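Local coordinates for chitin elicitor-binding protein (Oryza sativa subsp. japonica, PDB 5JCD) that binds chitin oligosaccharide elicitors at the rice cell membrane and takes part in passing on the signal that raises defence responses, at residues A[6-9]-A[10-13]; A[57-60]-A[61-64]; A[92-95]-A[96-100]; A[169-172]-A[173-177]. All blocks are in the same frame, centred on the assembly; numbering follows the deposited sequence.

Interaction 1 of 4, residues A[6-9]-A[10-13]; sequences AVAS and GTTC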
# COMPACT_ATOMS: atom_id res chain seq x y z
N ALA A 6 -8.42 -10.57 -10.25
CA ALA A 6 -9.05 -11.68 -10.94
C ALA A 6 -8.44 -12.05 -12.30
O ALA A 6 -8.95 -12.93 -12.99
CB ALA A 6 -10.53 -11.38 -11.12
N VAL A 7 -7.34 -11.39 -12.67
CA VAL A 7 -6.68 -11.65 -13.94
C VAL A 7 -5.74 -12.84 -13.84
O VAL A 7 -5.58 -13.41 -12.77
CB VAL A 7 -5.90 -10.42 -14.40
CG1 VAL A 7 -6.84 -9.20 -14.50
CG2 VAL A 7 -4.77 -10.15 -13.44
N ALA A 8 -5.11 -13.19 -14.96
CA ALA A 8 -4.26 -14.38 -14.98
C ALA A 8 -3.14 -14.29 -13.96
O ALA A 8 -2.43 -13.27 -13.87
CB ALA A 8 -3.69 -14.62 -16.36
N SER A 9 -2.97 -15.38 -13.22
CA SER A 9 -1.91 -15.49 -12.24
C SER A 9 -0.57 -15.22 -12.89
O SER A 9 -0.30 -15.68 -14.00
CB SER A 9 -1.92 -16.88 -11.63
OG SER A 9 -0.84 -17.01 -10.74
N GLY A 10 0.27 -14.45 -12.20
CA GLY A 10 1.56 -14.06 -12.74
C GLY A 10 1.51 -12.70 -13.40
O GLY A 10 2.54 -12.16 -13.77
N THR A 11 0.31 -12.14 -13.54
CA THR A 11 0.17 -10.80 -14.13
C THR A 11 0.92 -9.79 -13.27
O THR A 11 0.81 -9.77 -12.05
CB THR A 11 -1.31 -10.36 -14.23
OG1 THR A 11 -2.00 -11.22 -15.14
CG2 THR A 11 -1.43 -8.89 -14.71
N THR A 12 1.66 -8.93 -13.94
CA THR A 12 2.38 -7.88 -13.27
C THR A 12 1.91 -6.53 -13.79
O THR A 12 1.74 -6.36 -15.00
CB THR A 12 3.91 -8.14 -13.49
OG1 THR A 12 4.48 -8.66 -12.27
CG2 THR A 12 4.65 -6.89 -13.94
N CYS A 13 1.72 -5.57 -12.87
CA CYS A 13 1.38 -4.18 -13.20
C CYS A 13 1.97 -3.22 -12.15
O CYS A 13 2.59 -3.64 -11.19
CB CYS A 13 -0.15 -3.97 -13.31
SG CYS A 13 -1.14 -4.27 -11.76
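The carbonyl oxygen of A8 is met twice by T11, once by its backbone NH and once by its hydroxyl. The NH bond, T11 N to A8 O, is 3.0 Å long and fairly bent, with an N-H...O angle of 143°. The hydroxyl is modelled at 2.4 Å from the same oxygen (T11 OG1 to A8 O), too short to be trusted in detail, so its bond is best taken as probable and its exact position as doubtful. A chi1 of -64° brings T11 OG1 beside its own backbone N and anti to the carbonyl carbon, which lets both groups turn to the one acceptor. V7 packs against the same side chain. Its CG2 lies 3.6 Å from T11 CB and 3.8 Å from T11 CG2, the two side chains crossing at about a right angle. G10 has a positive phi (95°), where a CB would collide with S9 O, so the backbone itself calls for glycine. Nearby, G10 and T11 pair through their backbones with C72 of strand 63-72, V7 rests on C72, and C13 is joined to C136 by a disulfide. A8 to T11 thus form a type II beta turn with glycine in its third position, delivering the chain from the surface loop into strand 12-20.

Interaction 2 of 4, residues A[57-60]-A[61-64]; sequences PVAA and NSTV. With NAG (2-acetamido-2-deoxy-beta-D-glucopyranose), chain E.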
# COMPACT_ATOMS: atom_id res chain seq x y z
N PRO A 57 12.94 16.22 2.25
CA PRO A 57 12.35 15.81 3.53
C PRO A 57 10.90 15.34 3.42
O PRO A 57 10.11 15.88 2.65
CB PRO A 57 12.45 17.09 4.37
CG PRO A 57 12.25 18.18 3.35
CD PRO A 57 12.95 17.68 2.09
N VAL A 58 10.57 14.32 4.19
CA VAL A 58 9.18 13.95 4.40
C VAL A 58 8.92 14.12 5.88
O VAL A 58 9.55 13.46 6.72
CB VAL A 58 8.91 12.50 3.99
CG1 VAL A 58 7.44 12.17 4.21
CG2 VAL A 58 9.32 12.26 2.55
N ALA A 59 7.97 14.99 6.21
CA ALA A 59 7.67 15.28 7.60
C ALA A 59 6.95 14.10 8.22
O ALA A 59 6.30 13.31 7.53
CB ALA A 59 6.83 16.53 7.70
N ALA A 60 7.08 13.99 9.54
CA ALA A 60 6.29 13.05 10.31
C ALA A 60 4.80 13.26 10.02
O ALA A 60 4.34 14.39 9.94
CB ALA A 60 6.57 13.26 11.78
N ASN A 61 4.09 12.14 9.86
CA ASN A 61 2.64 12.07 9.65
C ASN A 61 2.17 12.47 8.26
O ASN A 61 0.99 12.30 7.95
CB ASN A 61 1.89 12.90 10.69
CG ASN A 61 2.29 12.58 12.10
OD1 ASN A 61 1.94 11.52 12.63
ND2 ASN A 61 3.08 13.48 12.71
N SER A 62 3.08 12.97 7.42
CA SER A 62 2.72 13.40 6.07
C SER A 62 2.71 12.21 5.14
O SER A 62 3.29 11.17 5.47
CB SER A 62 3.70 14.45 5.54
OG SER A 62 4.88 13.84 5.07
N THR A 63 2.06 12.34 3.99
CA THR A 63 1.88 11.20 3.10
C THR A 63 2.81 11.23 1.89
O THR A 63 3.19 12.29 1.43
CB THR A 63 0.43 11.10 2.59
OG1 THR A 63 0.12 12.27 1.83
CG2 THR A 63 -0.54 10.97 3.76
N VAL A 64 3.17 10.05 1.41
CA VAL A 64 3.98 9.90 0.23
C VAL A 64 3.44 8.77 -0.59
O VAL A 64 3.21 7.67 -0.08
CB VAL A 64 5.45 9.53 0.57
CG1 VAL A 64 6.30 9.42 -0.72
CG2 VAL A 64 6.05 10.53 1.52
C1 NAG E . 3.31 13.24 14.12
C2 NAG E . 2.11 13.34 15.06
C3 NAG E . 2.46 13.09 16.51
C4 NAG E . 3.33 11.84 16.68
C5 NAG E . 4.48 11.85 15.69
C6 NAG E . 5.18 10.50 15.73
C7 NAG E . 0.42 14.80 14.13
C8 NAG E . 0.00 16.22 13.91
N2 NAG E . 1.49 14.64 14.90
O3 NAG E . 1.24 12.85 17.17
O4 NAG E . 3.83 11.72 18.01
O5 NAG E . 4.04 12.06 14.36
O6 NAG E . 6.36 10.55 14.95
O7 NAG E . -0.19 13.86 13.62
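Two donors of S62 converge on A59 O: OG at 2.9 Å from A59 O, and the backbone N at 3.2 Å from it. Both come from the same face of the carbonyl plane, the NH standing well above it and the hydroxyl tilted less. S62 reaches back this way because OG sits between its own N and carbonyl carbon (chi1 80°). An alanine here would lose the hydroxyl, and A59 O would probably be left with the backbone NH alone, so the turn would be held less firmly. S62 OG also lies 3.2 Å from V58 CG1. That methyl also meets V64 CG2 at 3.4 Å, and the pair of valines is buried against Y27 and L30 of helix 27-34. At the tip, N61 carries the sugar: its ND2 is bonded to C1 of NAG at 1.4 Å, while A60 CB comes to 3.8 Å from the ring oxygen O5 of NAG. The sugar also hydrogen-bonds P22 O. With N61 at positive phi in its third position, A59 to S62 form a type II beta turn linking strands 57-58 and 63-72, and the tip bears an N-glycan on an Asn-Ser-Thr sequon.

Interaction 3 of 4, residues A[92-95]-A[96-100]; sequences GLDA and IARNV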
# COMPACT_ATOMS: atom_id res chain seq x y z
N GLY A 92 7.06 -7.00 16.88
CA GLY A 92 6.00 -7.98 16.77
C GLY A 92 5.32 -7.76 15.43
O GLY A 92 5.24 -6.62 14.97
N LEU A 93 4.81 -8.83 14.84
CA LEU A 93 4.20 -8.78 13.52
C LEU A 93 3.13 -7.70 13.48
O LEU A 93 3.06 -6.93 12.53
CB LEU A 93 3.56 -10.13 13.20
CG LEU A 93 4.54 -11.19 12.73
CD1 LEU A 93 3.79 -12.43 12.29
CD2 LEU A 93 5.50 -10.69 11.63
N ASP A 94 2.33 -7.64 14.53
CA ASP A 94 1.23 -6.69 14.63
C ASP A 94 1.73 -5.25 14.74
O ASP A 94 1.12 -4.34 14.20
CB ASP A 94 0.36 -7.01 15.84
CG ASP A 94 -0.92 -6.23 15.87
OD1 ASP A 94 -1.84 -6.59 15.11
OD2 ASP A 94 -1.03 -5.27 16.68
N ALA A 95 2.82 -5.05 15.47
CA ALA A 95 3.41 -3.72 15.57
C ALA A 95 4.07 -3.31 14.24
O ALA A 95 4.06 -2.14 13.86
CB ALA A 95 4.41 -3.66 16.70
N ILE A 96 4.67 -4.26 13.54
CA ILE A 96 5.26 -3.99 12.24
C ILE A 96 4.17 -3.61 11.24
O ILE A 96 4.26 -2.59 10.57
CB ILE A 96 5.99 -5.22 11.72
CG1 ILE A 96 7.21 -5.52 12.60
CG2 ILE A 96 6.39 -5.01 10.24
CD1 ILE A 96 7.76 -6.94 12.47
N ALA A 97 3.14 -4.44 11.17
CA ALA A 97 1.99 -4.21 10.34
C ALA A 97 1.37 -2.83 10.59
O ALA A 97 1.15 -2.05 9.64
CB ALA A 97 0.95 -5.31 10.60
N ARG A 98 1.13 -2.50 11.85
CA ARG A 98 0.41 -1.27 12.20
C ARG A 98 1.26 -0.01 12.30
O ARG A 98 0.82 1.06 11.92
CB ARG A 98 -0.35 -1.46 13.50
CG ARG A 98 -1.39 -2.55 13.44
CD ARG A 98 -2.26 -2.56 14.67
NE ARG A 98 -3.64 -2.81 14.29
CZ ARG A 98 -4.13 -4.03 14.13
NH1 ARG A 98 -3.35 -5.07 14.34
NH2 ARG A 98 -5.40 -4.20 13.77
N ASN A 99 2.45 -0.14 12.88
CA ASN A 99 3.31 1.00 13.17
C ASN A 99 4.35 1.28 12.10
O ASN A 99 4.94 2.36 12.07
CB ASN A 99 3.99 0.83 14.53
CG ASN A 99 2.99 0.54 15.64
OD1 ASN A 99 1.89 1.05 15.63
ND2 ASN A 99 3.37 -0.34 16.57
N VAL A 100 4.63 0.29 11.25
CA VAL A 100 5.53 0.52 10.12
C VAL A 100 4.79 0.65 8.77
O VAL A 100 5.10 1.53 7.96
CB VAL A 100 6.62 -0.55 10.03
CG1 VAL A 100 7.67 -0.16 9.00
CG2 VAL A 100 7.26 -0.72 11.40
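G92, at the N-cap, takes I96 N at 2.8 Å on its O, the first bond of the helix. The I96 side chain folds back over the same carbonyl, its CG1 3.3 Å from G92 O, since chi1 of -67° sets CG1 beside its own backbone N. L93 comes next: L93 O takes A97 N at 2.8 Å in an almost straight bond (170°), and A97 CB leans over that carbonyl as well. L93 CB leaves the helix away from residues 96-100, and the side chain packs on Y107 and I110 of helix 107-113 and on L128 of strand 127-129. I96 also touches L128, so this helix shows one apolar flank to the strand. It is the first helix of the LysM domain that holds residues 92-100, whose beta-alpha-alpha-beta fold lays two helices on a two-stranded antiparallel sheet, and residues 92 to 95 are placed in the chitin-binding site by similarity to relatives. D94 and R98, a turn apart, form a salt bridge through D94 OD1 and R98 NH1. Those two atoms are modelled too close together, so their exact places are doubtful. More secure is the aliphatic part of R98, whose CG lies 3.2 Å from D94 O. The backbone bond is surer too, R98 N donating to D94 O at 3.0 Å. At A95 the carbonyl takes N99 N, 2.7 Å from A95 O, and N99 ND2 lies 3.5 Å from A95 CB, alongside the methyl on the exposed side of the helix.

Interaction 4 of 4, residues A[169-172]-A[173-177]; sequences STLL and TRNKI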
# COMPACT_ATOMS: atom_id res chain seq x y z
N SER A 169 -19.68 5.72 -6.55
CA SER A 169 -20.19 4.34 -6.61
C SER A 169 -19.11 3.36 -7.04
O SER A 169 -19.10 2.20 -6.59
CB SER A 169 -21.44 4.22 -7.49
OG SER A 169 -21.23 4.76 -8.77
N THR A 170 -18.24 3.80 -7.95
CA THR A 170 -17.05 3.02 -8.28
C THR A 170 -16.23 2.73 -7.01
O THR A 170 -15.82 1.60 -6.75
CB THR A 170 -16.16 3.76 -9.31
OG1 THR A 170 -16.79 3.77 -10.60
CG2 THR A 170 -14.83 3.07 -9.44
N LEU A 171 -16.01 3.76 -6.21
CA LEU A 171 -15.25 3.58 -4.98
C LEU A 171 -16.00 2.59 -4.09
O LEU A 171 -15.40 1.67 -3.55
CB LEU A 171 -15.03 4.91 -4.26
CG LEU A 171 -14.04 4.90 -3.08
CD1 LEU A 171 -12.67 4.50 -3.60
CD2 LEU A 171 -13.97 6.26 -2.39
N LEU A 172 -17.32 2.76 -4.01
CA LEU A 172 -18.18 1.93 -3.15
C LEU A 172 -18.32 0.48 -3.60
O LEU A 172 -18.27 -0.43 -2.78
CB LEU A 172 -19.57 2.56 -3.02
CG LEU A 172 -19.51 3.89 -2.27
CD1 LEU A 172 -20.83 4.68 -2.30
CD2 LEU A 172 -18.99 3.68 -0.85
N THR A 173 -18.47 0.25 -4.90
CA THR A 173 -18.61 -1.14 -5.37
C THR A 173 -17.27 -1.86 -5.32
O THR A 173 -17.20 -3.04 -4.99
CB THR A 173 -19.19 -1.23 -6.80
OG1 THR A 173 -18.27 -0.65 -7.72
CG2 THR A 173 -20.53 -0.50 -6.88
N ARG A 174 -16.22 -1.17 -5.72
CA ARG A 174 -14.89 -1.74 -5.69
C ARG A 174 -14.54 -2.16 -4.27
O ARG A 174 -13.90 -3.18 -4.04
CB ARG A 174 -13.86 -0.73 -6.22
CG ARG A 174 -12.44 -1.25 -6.28
CD ARG A 174 -12.32 -2.35 -7.30
NE ARG A 174 -11.13 -3.17 -7.09
CZ ARG A 174 -10.83 -4.24 -7.81
NH1 ARG A 174 -11.63 -4.63 -8.79
NH2 ARG A 174 -9.72 -4.92 -7.54
N ASN A 175 -14.97 -1.39 -3.28
CA ASN A 175 -14.60 -1.76 -1.93
C ASN A 175 -15.68 -2.46 -1.11
O ASN A 175 -15.52 -2.63 0.09
CB ASN A 175 -14.04 -0.54 -1.20
CG ASN A 175 -12.70 -0.12 -1.78
OD1 ASN A 175 -11.68 -0.72 -1.45
ND2 ASN A 175 -12.70 0.91 -2.63
N LYS A 176 -16.76 -2.87 -1.79
CA LYS A 176 -17.90 -3.53 -1.17
C LYS A 176 -18.37 -2.81 0.10
O LYS A 176 -18.45 -3.40 1.16
CB LYS A 176 -17.62 -5.00 -0.88
CG LYS A 176 -16.96 -5.74 -2.02
CD LYS A 176 -16.57 -7.12 -1.57
CE LYS A 176 -15.88 -7.91 -2.67
NZ LYS A 176 -14.39 -7.90 -2.46
N ILE A 177 -18.68 -1.53 -0.04
CA ILE A 177 -19.14 -0.73 1.08
C ILE A 177 -20.63 -0.51 0.93
O ILE A 177 -21.07 0.25 0.06
CB ILE A 177 -18.40 0.63 1.12
CG1 ILE A 177 -16.94 0.43 1.54
CG2 ILE A 177 -19.07 1.60 2.07
CD1 ILE A 177 -16.09 1.68 1.27
O HOH W 1 -16.06 -0.85 -9.06
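The last turn of helix 168-174 ends in a Schellman motif: I177 N donates to L172 O at 3.0 Å, almost straight and in the carbonyl plane, K176 N makes a weak bond to T173 O, and K176 as C-prime residue takes positive phi. Across this end L172 and I177 cross at about a right angle, with L172 CD2 3.6 Å from I177 CG2, while L172 also touches P180. N175 grips L171 O with two donors. Its amide ND2 donates at 3.0 Å to L171 O, which lies near the amide plane, and its backbone N adds a bond of 3.1 Å to L171 O. With chi1 at -68° the N175 amide stays beside its own backbone N, facing back along the helix, and OD1 accepts from D190 N. An alanine here would remove the amide, and D190 N would probably lose its acceptor while L171 O kept only the backbone donor. On the solvent side a water lies 2.6 Å from T173 OG1. R174 bends away at chi2 to form salt bridges with D190 and D137. L171 O and L172 O, in the last turn, are both taken up by protein donors, and N175 and R174 couple the helix end of the LysM domain that holds residues 169-177 to strand 188-193 through D190.

In this LysM-containing part of a longer membrane protein, the four contacts follow one another along the chain, none nesting in or crossing another. Interaction 1 turns the chain from the loop after strand 3-4 into strand 12-20. Interaction 2 closes the glycosylated turn that opens strand 63-72. Since those two strands are neighbours in the large mixed sheet, both turns serve it, from opposite sides of the chain's centre, their own centres about 32 Å apart. Interactions 3 and 4 are helical, along helix 93-100 from its N-cap on and at the end of helix 168-174, each in its own LysM domain. Interaction 4 comes within about 6 Å, nearest atoms, of interaction 1.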